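Local coordinates for iron-rich dpsA-homolog protein (PDB 1TJO) that probably protects DNA from oxidative damage by oxidising Fe(2+) with hydrogen peroxide and storing it as ferric mineral inside a hollow dodecamer, at residues 84-88 with 145-151; 35-39 with 91-95; 44-48 with 121-126; 38-43 with 99-105; 129-134 with 156-160. All coordinates share one frame; numbering follows the deposited sequence.

Contact 1. Residues 84-88 with 145-151; sequences RVQAL and DHATAHM. With MG (magnesium ion), chain Q; SO4 (sulfate ion), chain E.
With CG trans to the backbone N (chi1 -166°) and a bend at the next bond (chi2 63°), the Arg-84 side chain leaves the last turn of helix 60-87 and delivers its guanidinium to the first turn of helix 146-169, where Asp-145 and Thr-148 receive it. Arg-84 NE donates a nearly straight bond of 2.8 Å to Thr-148 OG1, which lies close to the guanidinium plane. Arg-84 NH2 forms a salt bridge of 2.9 Å with Asp-145 OD2; this oxygen lies at the guanidinium edge and uses its syn lone pair, the two planes being 46° apart. Ala-147 CB sits over one face, and the methyl of Met-151 presses on the aliphatic stem, its CE 3.3 Å from Arg-84 CD.

The acceptors are themselves tied together. Thr-148 OG1 donates a hydrogen bond to Asp-145 OD1 at 2.6 Å, so the hydroxyl takes a bond from arginine and gives one to aspartate, which fixes its rotation. Asp-145 OD2 also accepts from Thr-148 N at 3.2 Å, from above the carboxylate plane. The strongest polar partner of Arg-84 lies elsewhere: NH2 also forms a salt bridge with Glu-160 OE1 of a second subunit. Gln-86, two residues on, coordinates magnesium through OE1 with His-168 of that subunit and Glu-56 of a third.

Asp-145 is thus a classical N-cap, and the buried arginine that meets it joins the C-terminal end of helix 60-87 to the N-terminal end of helix 146-169 in the ferritin-like four-helix bundle.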
# COMPACT_ATOMS: atom_id res chain seq x y z
N ARG A 84 10.89 28.27 -6.79
CA ARG A 84 11.65 28.70 -7.98
C ARG A 84 12.14 30.14 -7.86
O ARG A 84 13.28 30.43 -8.21
CB ARG A 84 10.83 28.47 -9.26
CG ARG A 84 11.65 28.56 -10.52
CD ARG A 84 12.73 27.48 -10.61
NE ARG A 84 13.48 27.63 -11.84
CZ ARG A 84 14.61 26.98 -12.10
NH1 ARG A 84 15.09 26.08 -11.22
NH2 ARG A 84 15.25 27.22 -13.25
N VAL A 85 11.31 31.04 -7.34
CA VAL A 85 11.78 32.40 -7.04
C VAL A 85 13.00 32.35 -6.16
O VAL A 85 14.00 32.99 -6.46
CB VAL A 85 10.73 33.21 -6.33
CG1 VAL A 85 11.26 34.54 -5.76
CG2 VAL A 85 9.59 33.51 -7.33
N GLN A 86 12.93 31.57 -5.09
CA GLN A 86 14.05 31.45 -4.18
C GLN A 86 15.29 30.82 -4.83
O GLN A 86 16.39 31.33 -4.65
CB GLN A 86 13.61 30.69 -2.94
CG GLN A 86 14.31 31.10 -1.71
CD GLN A 86 15.61 30.45 -1.66
OE1 GLN A 86 16.61 30.98 -1.15
NE2 GLN A 86 15.66 29.29 -2.23
N ALA A 87 15.10 29.80 -5.67
CA ALA A 87 16.20 29.14 -6.36
C ALA A 87 16.92 30.07 -7.29
O ALA A 87 18.14 29.94 -7.46
CB ALA A 87 15.76 27.92 -7.10
N LEU A 88 16.19 31.02 -7.87
CA LEU A 88 16.76 32.00 -8.78
C LEU A 88 17.32 33.23 -8.05
O LEU A 88 17.72 34.20 -8.69
CB LEU A 88 15.73 32.41 -9.81
CG LEU A 88 15.29 31.33 -10.79
CD1 LEU A 88 14.24 31.86 -11.66
CD2 LEU A 88 16.43 30.79 -11.62
N ASP A 145 15.55 29.56 -19.90
CA ASP A 145 15.29 28.95 -18.59
C ASP A 145 14.21 27.89 -18.81
O ASP A 145 13.02 28.05 -18.45
CB ASP A 145 14.86 29.99 -17.56
CG ASP A 145 14.73 29.39 -16.17
OD1 ASP A 145 14.44 30.17 -15.24
OD2 ASP A 145 14.90 28.14 -15.97
N HIS A 146 14.67 26.78 -19.35
CA HIS A 146 13.81 25.68 -19.76
C HIS A 146 13.20 24.96 -18.59
O HIS A 146 12.09 24.45 -18.70
CB HIS A 146 14.59 24.70 -20.63
CG HIS A 146 15.10 25.32 -21.88
ND1 HIS A 146 14.27 25.68 -22.91
CD2 HIS A 146 16.34 25.74 -22.22
CE1 HIS A 146 14.99 26.27 -23.86
NE2 HIS A 146 16.25 26.32 -23.46
N ALA A 147 13.90 24.91 -17.48
CA ALA A 147 13.31 24.29 -16.28
C ALA A 147 12.11 25.12 -15.74
O ALA A 147 11.07 24.58 -15.42
CB ALA A 147 14.33 24.08 -15.21
N THR A 148 12.26 26.43 -15.67
CA THR A 148 11.12 27.26 -15.29
C THR A 148 9.97 27.11 -16.27
O THR A 148 8.85 27.01 -15.86
CB THR A 148 11.50 28.71 -15.21
OG1 THR A 148 12.44 28.90 -14.15
CG2 THR A 148 10.32 29.57 -14.86
N ALA A 149 10.25 27.11 -17.57
CA ALA A 149 9.21 26.96 -18.57
C ALA A 149 8.46 25.66 -18.40
O ALA A 149 7.22 25.64 -18.46
CB ALA A 149 9.79 27.00 -19.96
N HIS A 150 9.24 24.59 -18.18
CA HIS A 150 8.68 23.24 -17.96
C HIS A 150 7.77 23.23 -16.70
O HIS A 150 6.65 22.76 -16.73
CB HIS A 150 9.80 22.24 -17.77
CG HIS A 150 9.32 20.86 -17.46
ND1 HIS A 150 8.68 20.08 -18.39
CD2 HIS A 150 9.43 20.10 -16.34
CE1 HIS A 150 8.35 18.93 -17.84
NE2 HIS A 150 8.81 18.90 -16.60
N MET A 151 8.25 23.81 -15.62
CA MET A 151 7.51 23.89 -14.39
C MET A 151 6.20 24.64 -14.57
O MET A 151 5.17 24.25 -14.05
CB MET A 151 8.35 24.58 -13.34
CG MET A 151 7.69 24.67 -12.00
SD MET A 151 8.49 25.82 -10.92
CE MET A 151 10.18 25.44 -11.29
MG MG Q . 18.96 30.70 -1.60
S SO4 E . 7.44 20.13 -21.52
O1 SO4 E . 6.20 20.77 -21.95
O2 SO4 E . 8.35 21.12 -20.93
O3 SO4 E . 7.06 19.16 -20.43
O4 SO4 E . 8.01 19.42 -22.65
O HOH W 1 18.72 30.01 -3.58
O HOH W 2 19.18 32.82 -1.84
O HOH W 3 21.03 30.53 -1.89

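Contact 2. Residues 35-39 with 91-95; sequences NADLA and VPHAS
His-93 and Asn-35, the two residues most covered here, lie flat against each other: the asparagine amide stacks over one face of the imidazole, the planes 14° apart, with Asn-35 CG 3.5 Å above the ring and displaced toward its rim. The nearest side-chain approach within this stack runs from Asn-35 CB to His-93 NE2, at 3.5 Å.

The same amide holds the backbone of the loop through both of its polar atoms. Asn-35 ND2 donates to Val-91 O at 3.0 Å, almost straight and within the amide plane, while Asn-35 OD1 accepts from His-93 N, also at 3.0 Å, with the donor lifted out of the carbonyl plane. One side chain therefore satisfies a C=O and an N-H on the two sides of Pro-92, and these two bonds keep the amide from turning over. Asn-35 chi1, at -112°, lies away from the usual staggered positions, a setting that turns the polar atoms of the amide to the loop backbone and lays its face on the imidazole.

In the Dps subunit this loop leads from the second long helix of the ferritin-like bundle to the short helix 96-102, and the contact lays it along helix 24-54. Leu-38, one turn after Asn-35, supplies the apolar part: its CD2 touches Pro-92 CB at 3.9 Å and His-93 O at 3.6 Å. That carbonyl oxygen is buried without a hydrogen-bond partner. Pro-92 also rests on Val-85 of helix 60-87 and on Trp-53 of a neighbouring subunit. Glu-110 of the same neighbouring subunit accepts from Ala-94 N and Ser-95 N.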
# COMPACT_ATOMS: atom_id res chain seq x y z
N ASN A 35 6.81 35.78 -9.14
CA ASN A 35 6.26 36.40 -7.92
C ASN A 35 4.86 36.95 -8.14
O ASN A 35 3.97 36.87 -7.27
CB ASN A 35 7.20 37.50 -7.38
CG ASN A 35 7.84 37.13 -6.05
OD1 ASN A 35 7.37 36.18 -5.39
ND2 ASN A 35 8.88 37.85 -5.66
N ALA A 36 4.65 37.50 -9.33
CA ALA A 36 3.33 38.03 -9.66
C ALA A 36 2.31 36.87 -9.71
O ALA A 36 1.19 36.99 -9.18
CB ALA A 36 3.41 38.77 -11.00
N ASP A 37 2.73 35.76 -10.32
CA ASP A 37 1.94 34.52 -10.39
C ASP A 37 1.68 33.99 -9.01
O ASP A 37 0.57 33.63 -8.70
CB ASP A 37 2.61 33.44 -11.21
CG ASP A 37 2.60 33.72 -12.67
OD1 ASP A 37 1.76 34.57 -13.10
OD2 ASP A 37 3.40 33.14 -13.46
N LEU A 38 2.70 33.94 -8.18
CA LEU A 38 2.55 33.44 -6.82
C LEU A 38 1.47 34.16 -6.06
O LEU A 38 0.70 33.58 -5.35
CB LEU A 38 3.89 33.57 -6.11
CG LEU A 38 3.90 33.30 -4.59
CD1 LEU A 38 3.47 31.90 -4.28
CD2 LEU A 38 5.31 33.50 -4.07
N ALA A 39 1.46 35.48 -6.15
CA ALA A 39 0.49 36.29 -5.42
C ALA A 39 -0.92 35.94 -5.89
O ALA A 39 -1.86 35.72 -5.09
CB ALA A 39 0.80 37.75 -5.62
N VAL A 91 13.26 36.82 -3.56
CA VAL A 91 12.49 36.68 -2.33
C VAL A 91 11.01 36.50 -2.62
O VAL A 91 10.33 37.40 -3.07
CB VAL A 91 12.70 37.95 -1.43
CG1 VAL A 91 11.89 37.86 -0.18
CG2 VAL A 91 14.14 38.11 -1.09
N PRO A 92 10.47 35.31 -2.41
CA PRO A 92 9.07 35.09 -2.73
C PRO A 92 8.15 35.88 -1.83
O PRO A 92 8.38 36.01 -0.62
CB PRO A 92 8.89 33.61 -2.53
CG PRO A 92 10.00 33.20 -1.65
CD PRO A 92 11.13 34.11 -1.87
N HIS A 93 7.07 36.41 -2.38
CA HIS A 93 6.11 37.15 -1.54
C HIS A 93 5.60 36.17 -0.49
O HIS A 93 5.32 35.02 -0.85
CB HIS A 93 4.94 37.69 -2.33
CG HIS A 93 5.30 38.65 -3.42
ND1 HIS A 93 6.20 39.69 -3.27
CD2 HIS A 93 4.88 38.71 -4.71
CE1 HIS A 93 6.29 40.36 -4.41
NE2 HIS A 93 5.51 39.78 -5.30
N ALA A 94 5.44 36.61 0.78
CA ALA A 94 5.18 35.68 1.85
C ALA A 94 3.97 35.98 2.70
O ALA A 94 3.12 35.09 2.90
CB ALA A 94 6.42 35.54 2.70
N SER A 95 3.88 37.18 3.26
CA SER A 95 2.78 37.46 4.18
C SER A 95 1.48 37.53 3.43
O SER A 95 1.47 37.90 2.28
CB SER A 95 3.01 38.78 4.96
OG SER A 95 2.84 39.95 4.17

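Contact 3. Residues 44-48 with 121-126; sequences LYHQL and NDMAIY
Leu-44 forms the apolar centre, wedged between Ile-125 and Tyr-126 of the facing helix. Its two methyls divide the work: Leu-44 CD1 meets Ile-125 CG2 at 3.8 Å, whereas Leu-44 CD2 stands over the face of the Tyr-126 ring, 4.0 Å from the centroid and 22° off the normal, a CH-pi contact. The leucine takes up this place with CG opposite the backbone N (chi1 173°), which carries its branch toward the ring. Leu-48, one turn further along, crosses the tyrosine at about a right angle, its CD1 3.4 Å from Tyr-126 OH. Ala-70 of helix 60-87 and Ile-166 of helix 146-169 also touch that tyrosine, so it lies inside the bundle.

Outward from this core the character changes at Gln-47. Its extended chain brings the amide end against Ile-125, whose CD1 lies 3.3 Å from Gln-47 NE2, and the same amide nitrogen donates a 3.0 Å bond to Asp-122 OD1, nearly in line with the carboxylate C-O bond and within the amide plane. Each of the two polar groups has a further partner: Gln-47 OE1 accepts from Glu-108 N, and Asp-122 OD2 pairs with His-51 ND1. At the polar edge, a water molecule donates to Asn-121 O at 3.1 Å and lies weakly bonded to Gln-47 NE2.

The helix segments run antiparallel, their directions 162° apart and their axes 10.5 Å distant, as neighbouring helices do in the ferritin-like four-helix bundle; Leu-48 lies one turn before His-52, a ligand of the iron site shared between subunits.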
# COMPACT_ATOMS: atom_id res chain seq x y z
N LEU A 44 -6.09 32.85 -5.12
CA LEU A 44 -6.94 31.80 -5.65
C LEU A 44 -7.12 30.71 -4.60
O LEU A 44 -8.23 30.30 -4.30
CB LEU A 44 -6.36 31.22 -6.95
CG LEU A 44 -7.12 29.99 -7.46
CD1 LEU A 44 -8.54 30.37 -7.85
CD2 LEU A 44 -6.31 29.33 -8.58
N TYR A 45 -6.00 30.26 -4.06
CA TYR A 45 -6.02 29.22 -3.02
C TYR A 45 -6.98 29.63 -1.89
O TYR A 45 -7.85 28.82 -1.43
CB TYR A 45 -4.62 29.05 -2.43
CG TYR A 45 -4.57 28.29 -1.10
CD1 TYR A 45 -4.65 26.93 -1.06
CD2 TYR A 45 -4.42 28.99 0.07
CE1 TYR A 45 -4.59 26.26 0.15
CE2 TYR A 45 -4.41 28.37 1.28
CZ TYR A 45 -4.45 27.00 1.33
OH TYR A 45 -4.41 26.37 2.56
N HIS A 46 -6.82 30.86 -1.40
CA HIS A 46 -7.64 31.28 -0.26
C HIS A 46 -9.12 31.41 -0.59
O HIS A 46 -9.98 31.11 0.24
CB HIS A 46 -7.10 32.57 0.35
CG HIS A 46 -6.01 32.32 1.33
ND1 HIS A 46 -6.25 31.72 2.54
CD2 HIS A 46 -4.66 32.51 1.26
CE1 HIS A 46 -5.10 31.59 3.20
NE2 HIS A 46 -4.13 32.05 2.44
N GLN A 47 -9.43 31.77 -1.83
CA GLN A 47 -10.83 31.89 -2.25
C GLN A 47 -11.47 30.52 -2.53
O GLN A 47 -12.63 30.31 -2.23
CB GLN A 47 -10.94 32.75 -3.47
CG GLN A 47 -12.39 33.13 -3.75
CD GLN A 47 -12.54 34.45 -4.49
OE1 GLN A 47 -12.32 35.52 -3.92
NE2 GLN A 47 -12.91 34.39 -5.77
N LEU A 48 -10.65 29.59 -3.02
CA LEU A 48 -11.11 28.21 -3.20
C LEU A 48 -11.41 27.61 -1.83
O LEU A 48 -12.42 26.92 -1.65
CB LEU A 48 -10.06 27.38 -3.93
CG LEU A 48 -9.86 27.70 -5.40
CD1 LEU A 48 -8.70 26.97 -5.97
CD2 LEU A 48 -11.08 27.40 -6.25
N ASN A 121 -16.80 33.85 -9.87
CA ASN A 121 -15.69 34.67 -9.39
C ASN A 121 -14.35 33.89 -9.45
O ASN A 121 -13.27 34.46 -9.82
CB ASN A 121 -15.96 35.15 -7.95
CG ASN A 121 -17.01 36.21 -7.86
OD1 ASN A 121 -17.25 36.92 -8.83
ND2 ASN A 121 -17.60 36.39 -6.69
N ASP A 122 -14.41 32.60 -9.14
CA ASP A 122 -13.21 31.77 -9.20
C ASP A 122 -12.74 31.59 -10.62
O ASP A 122 -11.55 31.62 -10.89
CB ASP A 122 -13.45 30.38 -8.57
CG ASP A 122 -13.72 30.46 -7.10
OD1 ASP A 122 -13.32 31.50 -6.48
OD2 ASP A 122 -14.32 29.53 -6.49
N MET A 123 -13.68 31.36 -11.51
CA MET A 123 -13.42 31.17 -12.93
C MET A 123 -12.65 32.36 -13.50
O MET A 123 -11.73 32.17 -14.26
CB MET A 123 -14.72 30.96 -13.71
CG MET A 123 -14.46 30.14 -14.96
SD MET A 123 -15.96 29.73 -15.90
CE MET A 123 -16.42 31.20 -16.30
N ALA A 124 -12.98 33.55 -13.06
CA ALA A 124 -12.31 34.77 -13.52
C ALA A 124 -10.86 34.83 -13.04
O ALA A 124 -9.95 35.27 -13.76
CB ALA A 124 -13.05 36.02 -13.08
N ILE A 125 -10.64 34.40 -11.81
CA ILE A 125 -9.29 34.30 -11.29
C ILE A 125 -8.47 33.30 -12.11
O ILE A 125 -7.36 33.61 -12.50
CB ILE A 125 -9.28 33.94 -9.80
CG1 ILE A 125 -9.94 35.04 -8.96
CG2 ILE A 125 -7.88 33.74 -9.37
CD1 ILE A 125 -10.13 34.67 -7.53
N TYR A 126 -9.01 32.10 -12.34
CA TYR A 126 -8.29 31.09 -13.12
C TYR A 126 -7.89 31.61 -14.46
O TYR A 126 -6.75 31.43 -14.90
CB TYR A 126 -9.14 29.83 -13.34
CG TYR A 126 -9.04 28.82 -12.22
CD1 TYR A 126 -10.09 28.66 -11.34
CD2 TYR A 126 -7.94 27.97 -12.10
CE1 TYR A 126 -10.03 27.73 -10.32
CE2 TYR A 126 -7.86 27.02 -11.08
CZ TYR A 126 -8.92 26.91 -10.21
OH TYR A 126 -8.93 25.98 -9.20
O HOH W 4 -13.09 36.95 -8.00

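Contact 4. Residues 38-43 with 99-105; sequences LANVYV and LQAEASV
Hydrogen bonds centre on Asn-40, whose amide faces the turn that follows helix 96-102 and meets Ala-103, Ser-104 and Val-105. Asn-40 OD1 accepts twice: from Ser-104 N at 2.8 Å, on a lone pair in the carbonyl plane, and from Val-105 N at 3.2 Å, with the donor above that plane. Asn-40 ND2 completes the grip by donating to Ser-104 OG at 3.1 Å, so the amide reads two backbone N-H groups and a hydroxyl, and its orientation is settled. The hydroxyl can receive it because Ser-104 OG sits between its own backbone N and carbonyl carbon (chi1 61°).

Apolar packing runs alongside. The two methyls of Leu-99 spread along one side of helix 24-54, with Leu-99 CD1 3.8 Å from Tyr-42 CD1 and Leu-99 CD2 4.1 Å from Leu-38 CG. Val-43 CG1 lies against Ala-103 CB at 3.6 Å.

Small residues allow close backbone approach: Ala-39 CB comes within 3.3 Å of Leu-99 O, and Ala-39 CA lies 4.5 Å from Leu-99 CA.

A neighbouring subunit adds two bonds. Tyr-42 OH bonds to Tyr-45 OH of the neighbouring subunit, and Gln-100 OE1 accepts from Glu-97 N of that subunit. A short helix in the connection between the second and third bundle helices, placed at a subunit interface, is characteristic of the Dps family.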
# COMPACT_ATOMS: atom_id res chain seq x y z
N LEU A 38 2.70 33.94 -8.18
CA LEU A 38 2.55 33.44 -6.82
C LEU A 38 1.47 34.16 -6.06
O LEU A 38 0.70 33.58 -5.35
CB LEU A 38 3.89 33.57 -6.11
CG LEU A 38 3.90 33.30 -4.59
CD1 LEU A 38 3.47 31.90 -4.28
CD2 LEU A 38 5.31 33.50 -4.07
N ALA A 39 1.46 35.48 -6.15
CA ALA A 39 0.49 36.29 -5.42
C ALA A 39 -0.92 35.94 -5.89
O ALA A 39 -1.86 35.72 -5.09
CB ALA A 39 0.80 37.75 -5.62
N ASN A 40 -1.10 35.85 -7.18
CA ASN A 40 -2.42 35.50 -7.74
C ASN A 40 -2.84 34.08 -7.36
O ASN A 40 -3.98 33.86 -6.99
CB ASN A 40 -2.40 35.67 -9.25
CG ASN A 40 -2.51 37.10 -9.66
OD1 ASN A 40 -3.02 37.93 -8.92
ND2 ASN A 40 -2.00 37.40 -10.86
N VAL A 41 -1.90 33.16 -7.32
CA VAL A 41 -2.23 31.76 -7.02
C VAL A 41 -2.59 31.61 -5.55
O VAL A 41 -3.47 30.84 -5.22
CB VAL A 41 -1.11 30.81 -7.47
CG1 VAL A 41 -1.36 29.41 -6.95
CG2 VAL A 41 -1.00 30.76 -8.96
N TYR A 42 -1.94 32.36 -4.65
CA TYR A 42 -2.30 32.28 -3.25
C TYR A 42 -3.66 32.94 -2.91
O TYR A 42 -4.38 32.47 -2.06
CB TYR A 42 -1.19 32.77 -2.30
CG TYR A 42 -0.52 31.58 -1.58
CD1 TYR A 42 0.85 31.48 -1.52
CD2 TYR A 42 -1.28 30.64 -0.90
CE1 TYR A 42 1.46 30.46 -0.87
CE2 TYR A 42 -0.66 29.60 -0.24
CZ TYR A 42 0.71 29.52 -0.23
OH TYR A 42 1.36 28.46 0.42
N VAL A 43 -4.01 34.01 -3.64
CA VAL A 43 -5.35 34.57 -3.53
C VAL A 43 -6.39 33.55 -4.02
O VAL A 43 -7.40 33.36 -3.38
CB VAL A 43 -5.52 35.95 -4.23
CG1 VAL A 43 -4.70 37.01 -3.48
CG2 VAL A 43 -5.12 35.91 -5.60
N LEU A 99 0.86 39.08 -0.31
CA LEU A 99 0.31 38.29 -1.41
C LEU A 99 -0.93 38.94 -2.04
O LEU A 99 -1.02 39.06 -3.26
CB LEU A 99 -0.02 36.88 -0.89
CG LEU A 99 1.18 36.00 -0.56
CD1 LEU A 99 0.78 34.81 0.24
CD2 LEU A 99 1.91 35.59 -1.86
N GLN A 100 -1.87 39.40 -1.23
CA GLN A 100 -3.07 40.00 -1.77
C GLN A 100 -2.73 41.39 -2.39
O GLN A 100 -3.27 41.74 -3.43
CB GLN A 100 -4.16 40.11 -0.72
CG GLN A 100 -5.47 40.65 -1.30
CD GLN A 100 -6.65 40.47 -0.40
OE1 GLN A 100 -6.67 39.62 0.48
NE2 GLN A 100 -7.65 41.30 -0.58
N ALA A 101 -1.83 42.14 -1.76
CA ALA A 101 -1.43 43.45 -2.33
C ALA A 101 -0.79 43.32 -3.72
O ALA A 101 -0.98 44.15 -4.63
CB ALA A 101 -0.46 44.13 -1.39
N GLU A 102 0.02 42.29 -3.89
CA GLU A 102 0.73 42.06 -5.12
C GLU A 102 -0.12 41.31 -6.14
O GLU A 102 0.30 41.23 -7.29
CB GLU A 102 2.00 41.27 -4.83
CG GLU A 102 2.99 42.05 -3.96
CD GLU A 102 3.77 43.09 -4.75
OE1 GLU A 102 4.53 43.83 -4.12
OE2 GLU A 102 3.63 43.19 -5.97
N ALA A 103 -1.27 40.78 -5.74
CA ALA A 103 -2.15 40.06 -6.67
C ALA A 103 -2.90 41.07 -7.53
O ALA A 103 -3.33 42.12 -7.04
CB ALA A 103 -3.13 39.17 -5.93
N SER A 104 -3.03 40.75 -8.81
CA SER A 104 -3.80 41.54 -9.78
C SER A 104 -5.25 41.08 -9.90
O SER A 104 -6.11 41.82 -10.39
CB SER A 104 -3.15 41.46 -11.16
OG SER A 104 -3.10 40.13 -11.66
N VAL A 105 -5.53 39.86 -9.44
CA VAL A 105 -6.86 39.32 -9.60
C VAL A 105 -7.83 39.92 -8.59
O VAL A 105 -7.43 40.48 -7.61
CB VAL A 105 -6.87 37.80 -9.51
CG1 VAL A 105 -6.02 37.21 -10.60
CG2 VAL A 105 -6.37 37.33 -8.15

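Contact 5. Residues 129-134 with 156-160; sequences IIEATR and LIELE
Leu-156 lies against Thr-133 and Ile-130 at the heart of a pairing between the last two long helices of the ferritin-like four-helix bundle, here antiparallel, with segment axes 10.3 Å apart and directions differing by 161°. This side is compact and apolar. Leu-156 and Thr-133 slide past each other in opposite directions, with Leu-156 CB 3.9 Å from Thr-133 CG2, and the same leucine crosses Ile-130 at about a right angle. Further inside, Ile-129 CG2 meets Leu-159 CD2 at 4.0 Å. Thr-133 can offer its methyl to the leucine because its hydroxyl is turned back to its own helix, Thr-133 OG1 bonding to Ile-129 O at 2.7 Å; that carbonyl also accepts from Thr-133 N, on the opposite face of its plane.

The other side is polar and hydrated, with a water molecule bridging the two charged groups. Arg-134 is extended from CG to NE, and Glu-160 crosses it at about a right angle, the guanidinium and carboxylate planes close to perpendicular. Arg-134 NH2 forms a salt bridge with Glu-160 OE2 at 3.0 Å, from above the carboxylate plane. Both charges have stronger partners in a neighbouring subunit: Arg-134 NH2 donates to Leu-20 O there, and Glu-160 OE1 forms a salt bridge with Arg-84 of the same neighbouring subunit. Shared in this way, the charges fasten the helix pair to the adjoining subunit.

Ile-130 CG2 forms the boundary between the two sides, lying 3.4 Å above the Arg-134 guanidinium plane, over its centre. The water accepts from Arg-134 NE at 2.9 Å and donates to Glu-160 OE2 at 2.7 Å.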
# COMPACT_ATOMS: atom_id res chain seq x y z
N ILE A 129 -4.95 33.96 -14.39
CA ILE A 129 -3.72 33.24 -14.07
C ILE A 129 -3.25 32.43 -15.28
O ILE A 129 -2.09 32.35 -15.56
CB ILE A 129 -3.90 32.33 -12.84
CG1 ILE A 129 -4.10 33.20 -11.59
CG2 ILE A 129 -2.67 31.46 -12.66
CD1 ILE A 129 -4.46 32.45 -10.32
N ILE A 130 -4.19 31.86 -16.00
CA ILE A 130 -3.92 31.02 -17.15
C ILE A 130 -3.30 31.88 -18.25
O ILE A 130 -2.30 31.50 -18.81
CB ILE A 130 -5.20 30.32 -17.61
CG1 ILE A 130 -5.49 29.10 -16.70
CG2 ILE A 130 -5.08 29.81 -19.04
CD1 ILE A 130 -6.85 28.68 -16.78
N GLU A 131 -3.85 33.08 -18.49
CA GLU A 131 -3.29 33.94 -19.53
C GLU A 131 -1.89 34.41 -19.16
O GLU A 131 -0.97 34.39 -19.99
CB GLU A 131 -4.19 35.16 -19.78
CG GLU A 131 -5.53 34.78 -20.35
CD GLU A 131 -6.31 35.99 -20.83
OE1 GLU A 131 -7.05 36.59 -20.02
OE2 GLU A 131 -6.14 36.37 -22.00
N ALA A 132 -1.69 34.79 -17.90
CA ALA A 132 -0.36 35.18 -17.45
C ALA A 132 0.65 34.05 -17.49
O ALA A 132 1.79 34.26 -17.94
CB ALA A 132 -0.40 35.80 -16.08
N THR A 133 0.23 32.84 -17.11
CA THR A 133 1.14 31.73 -17.11
C THR A 133 1.61 31.40 -18.51
O THR A 133 2.76 31.06 -18.72
CB THR A 133 0.48 30.51 -16.46
OG1 THR A 133 0.15 30.86 -15.10
CG2 THR A 133 1.49 29.31 -16.43
N ARG A 134 0.71 31.51 -19.47
CA ARG A 134 1.09 31.30 -20.85
C ARG A 134 2.17 32.29 -21.28
O ARG A 134 3.13 31.89 -21.92
CB ARG A 134 -0.12 31.44 -21.76
CG ARG A 134 -1.03 30.23 -21.78
CD ARG A 134 -2.24 30.43 -22.65
NE ARG A 134 -3.24 29.42 -22.43
CZ ARG A 134 -4.55 29.59 -22.44
NH1 ARG A 134 -5.08 30.75 -22.76
NH2 ARG A 134 -5.34 28.56 -22.21
N LEU A 156 0.34 24.82 -15.35
CA LEU A 156 -0.71 25.32 -16.22
C LEU A 156 -1.70 24.24 -16.55
O LEU A 156 -2.93 24.49 -16.56
CB LEU A 156 -0.10 25.88 -17.51
CG LEU A 156 -1.06 26.44 -18.55
CD1 LEU A 156 -1.74 27.61 -18.01
CD2 LEU A 156 -0.30 26.83 -19.81
N ILE A 157 -1.24 23.03 -16.86
CA ILE A 157 -2.20 22.00 -17.22
C ILE A 157 -3.15 21.66 -16.04
O ILE A 157 -4.32 21.44 -16.25
CB ILE A 157 -1.49 20.74 -17.83
CG1 ILE A 157 -2.56 19.82 -18.44
CG2 ILE A 157 -0.64 20.06 -16.87
CD1 ILE A 157 -2.98 18.70 -17.60
N GLU A 158 -2.64 21.63 -14.82
CA GLU A 158 -3.47 21.40 -13.62
C GLU A 158 -4.46 22.53 -13.38
O GLU A 158 -5.64 22.28 -13.08
CB GLU A 158 -2.60 21.27 -12.40
CG GLU A 158 -1.58 20.13 -12.44
CD GLU A 158 -2.15 18.77 -12.72
OE1 GLU A 158 -3.30 18.48 -12.28
OE2 GLU A 158 -1.42 17.94 -13.36
N LEU A 159 -4.02 23.77 -13.57
CA LEU A 159 -4.91 24.93 -13.36
C LEU A 159 -5.97 24.96 -14.46
O LEU A 159 -7.14 25.25 -14.17
CB LEU A 159 -4.08 26.21 -13.31
CG LEU A 159 -3.26 26.45 -12.05
CD1 LEU A 159 -2.69 25.24 -11.42
CD2 LEU A 159 -2.17 27.50 -12.36
N GLU A 160 -5.59 24.63 -15.69
CA GLU A 160 -6.58 24.58 -16.79
C GLU A 160 -7.61 23.50 -16.54
O GLU A 160 -8.80 23.69 -16.83
CB GLU A 160 -5.94 24.45 -18.18
CG GLU A 160 -5.13 25.69 -18.60
CD GLU A 160 -4.88 25.74 -20.10
OE1 GLU A 160 -5.55 25.00 -20.85
OE2 GLU A 160 -4.00 26.53 -20.53
O HOH W 5 -2.54 26.59 -22.80

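Overall arrangement
Contacts 1, 3 and 5 join long helices of the bundle, while contacts 2 and 4 bind the loop and short helix 96-102 to helix 24-54. Contacts 2 and 4 have centres about 7 Å apart and meet where His-93 O packs on Leu-99 CD2 at 3.6 Å. Contact 3 lies further along helix 24-54, about 10 Å from contact 4 between centres. Contact 1 lies where helix 60-87 stops and helix 146-169 begins, about 24 Å from contact 3 between centres. Side chains of contacts 3 and 4 come within about 10 Å and 8 Å of bound ferric ions, respectively, and contacts 1 and 5 meet across subunits through Arg-84 and Glu-160.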